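Local coordinates for iron Super-Oxide Dismutase (Plasmodium knowlesi, PDB 2AWP), which probably uses a bound iron ion to convert superoxide radicals into hydrogen peroxide and molecular oxygen, at residues V114-F119 and S174-W179. Residues are numbered along the deposited sequence; the frame is centred on the assembly and turned at random.
Sequences VLCGHF and SYVKAW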
loop_
_atom_site.group_PDB
_atom_site.type_symbol
_atom_site.label_atom_id
_atom_site.label_comp_id
_atom_site.label_asym_id
_atom_site.label_seq_id
_atom_site.Cartn_x
_atom_site.Cartn_y
_atom_site.Cartn_z
ATOM N N VAL A 114 15.707 -0.726 5.849
ATOM C CA VAL A 114 14.675 -1.670 5.436
ATOM C C VAL A 114 13.289 -1.028 5.375
ATOM O O VAL A 114 12.575 -1.181 4.371
ATOM C CB VAL A 114 14.666 -2.938 6.327
ATOM C CG1 VAL A 114 13.341 -3.755 6.107
ATOM C CG2 VAL A 114 15.895 -3.786 5.994
ATOM N N LEU A 115 12.899 -0.358 6.462
ATOM C CA LEU A 115 11.621 0.362 6.548
ATOM C C LEU A 115 11.448 1.404 5.445
ATOM O O LEU A 115 10.376 1.493 4.816
ATOM C CB LEU A 115 11.474 1.044 7.940
ATOM C CG LEU A 115 11.269 0.061 9.100
ATOM C CD1 LEU A 115 11.468 0.767 10.417
ATOM C CD2 LEU A 115 9.876 -0.640 9.057
ATOM N N CYS A 116 12.495 2.195 5.199
ATOM C CA CYS A 116 12.454 3.180 4.130
ATOM C C CYS A 116 12.394 2.576 2.738
ATOM O O CYS A 116 11.823 3.183 1.825
ATOM C CB CYS A 116 13.646 4.138 4.214
ATOM S SG CYS A 116 13.536 5.302 5.552
ATOM N N GLY A 117 12.994 1.399 2.574
ATOM C CA GLY A 117 13.130 0.799 1.260
ATOM C C GLY A 117 11.936 -0.042 0.831
ATOM O O GLY A 117 11.841 -0.403 -0.326
ATOM N N HIS A 118 11.007 -0.362 1.727
ATOM C CA HIS A 118 9.936 -1.302 1.332
ATOM C C HIS A 118 8.984 -0.710 0.289
ATOM O O HIS A 118 8.427 0.352 0.522
ATOM C CB HIS A 118 9.122 -1.814 2.526
ATOM C CG HIS A 118 8.234 -2.967 2.163
ATOM N ND1 HIS A 118 8.690 -4.263 2.110
ATOM C CD2 HIS A 118 6.930 -3.012 1.788
ATOM C CE1 HIS A 118 7.708 -5.064 1.730
ATOM N NE2 HIS A 118 6.629 -4.328 1.528
ATOM N N PHE A 119 8.819 -1.392 -0.846
ATOM C CA PHE A 119 7.920 -0.959 -1.910
ATOM C C PHE A 119 6.483 -1.465 -1.670
ATOM O O PHE A 119 6.257 -2.666 -1.484
ATOM C CB PHE A 119 8.406 -1.471 -3.276
ATOM C CG PHE A 119 7.567 -0.972 -4.422
ATOM C CD1 PHE A 119 7.686 0.343 -4.856
ATOM C CD2 PHE A 119 6.648 -1.810 -5.050
ATOM C CE1 PHE A 119 6.891 0.832 -5.900
ATOM C CE2 PHE A 119 5.845 -1.322 -6.101
ATOM C CZ PHE A 119 5.990 -0.005 -6.533
ATOM N N SER A 174 11.015 10.479 7.431
ATOM C CA SER A 174 10.754 11.294 8.615
ATOM C C SER A 174 9.868 10.576 9.600
ATOM O O SER A 174 10.068 10.690 10.800
ATOM C CB SER A 174 10.169 12.659 8.271
ATOM O OG SER A 174 11.204 13.427 7.693
ATOM N N TYR A 175 8.901 9.818 9.095
ATOM C CA TYR A 175 8.094 8.974 9.968
ATOM C C TYR A 175 8.942 7.925 10.691
ATOM O O TYR A 175 8.734 7.679 11.868
ATOM C CB TYR A 175 7.008 8.280 9.164
ATOM C CG TYR A 175 6.416 7.007 9.779
ATOM C CD1 TYR A 175 5.549 7.068 10.883
ATOM C CD2 TYR A 175 6.670 5.757 9.197
ATOM C CE1 TYR A 175 4.986 5.887 11.417
ATOM C CE2 TYR A 175 6.131 4.592 9.719
ATOM C CZ TYR A 175 5.279 4.661 10.826
ATOM O OH TYR A 175 4.721 3.501 11.308
ATOM N N VAL A 176 9.836 7.274 9.945
ATOM C CA VAL A 176 10.723 6.222 10.500
ATOM C C VAL A 176 11.626 6.826 11.586
ATOM O O VAL A 176 11.768 6.260 12.675
ATOM C CB VAL A 176 11.521 5.508 9.368
ATOM C CG1 VAL A 176 12.649 4.577 9.920
ATOM C CG2 VAL A 176 10.555 4.748 8.488
ATOM N N LYS A 177 12.172 8.006 11.316
ATOM C CA LYS A 177 13.026 8.697 12.276
ATOM C C LYS A 177 12.267 9.042 13.572
ATOM O O LYS A 177 12.777 8.833 14.674
ATOM C CB LYS A 177 13.616 9.956 11.616
ATOM C CG LYS A 177 14.831 10.536 12.318
ATOM C CD LYS A 177 15.692 11.363 11.332
ATOM C CE LYS A 177 16.789 10.525 10.697
ATOM N NZ LYS A 177 18.012 10.310 11.573
ATOM N N ALA A 178 11.048 9.563 13.435
ATOM C CA ALA A 178 10.210 9.909 14.576
ATOM C C ALA A 178 9.803 8.680 15.434
ATOM O O ALA A 178 9.629 8.762 16.669
ATOM C CB ALA A 178 8.973 10.680 14.087
ATOM N N TRP A 179 9.653 7.549 14.754
ATOM C CA TRP A 179 9.228 6.286 15.355
ATOM C C TRP A 179 10.228 5.785 16.414
ATOM O O TRP A 179 9.816 5.172 17.406
ATOM C CB TRP A 179 9.040 5.248 14.255
ATOM C CG TRP A 179 8.585 3.908 14.771
ATOM C CD1 TRP A 179 7.293 3.521 15.031
ATOM C CD2 TRP A 179 9.415 2.781 15.078
ATOM N NE1 TRP A 179 7.270 2.219 15.481
ATOM C CE2 TRP A 179 8.559 1.739 15.513
ATOM C CE3 TRP A 179 10.803 2.547 15.026
ATOM C CZ2 TRP A 179 9.040 0.480 15.895
ATOM C CZ3 TRP A 179 11.274 1.293 15.401
ATOM C CH2 TRP A 179 10.392 0.280 15.849
#
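Leu115 and Val176 carry this contact, a small apolar join between the last turn of helix 104-117 and helix 172-179, whose CA atoms at these two residues stand 7.1 Å apart. Both helices belong to the C-terminal domain of the iron/manganese superoxide dismutase family, which also holds a three-stranded antiparallel sheet. Leu115 points its side chain at the second helix and meets Val176 with two parts of itself: the stem, where Leu115 CB lies 3.9 Å from Val176 CG2, and the far branch, where Leu115 CD1 lies 4.0 Å from Val176 CG1. Because chi1 of the leucine (-70°) leaves CG beside the backbone N, the chain slants across the valine fork, and each methyl of Val176 receives a different carbon. With the valine chi1 at 170°, CG1 lies anti to the backbone N and CG2 anti to the carbonyl carbon, which spreads the two methyls to meet Leu115 CD1 and CB. Leu115 also packs against Ile159 and against Cys157 of strand 151-158, and its side chain lies about 7 Å from that of Asp158, a probable iron ligand. One residue on, Cys116 adds its sulfur: SG comes to 4.2 Å from Val176 CG2, so this methyl is shared between the leucine stem and the thiol. The helix ends at Gly117, and His118 is the first residue to leave helical geometry. From there the chain turns away, and Phe119 meets Trp160 of the second subunit edge to face. Arg172, at the start of the second helix, donates to the carbonyls of both Leu115 and His118, a polar tie alongside the apolar one. Dispersion and the exclusion of water, rather than directional bonds, therefore join the facing side chains here, close to the likely iron site.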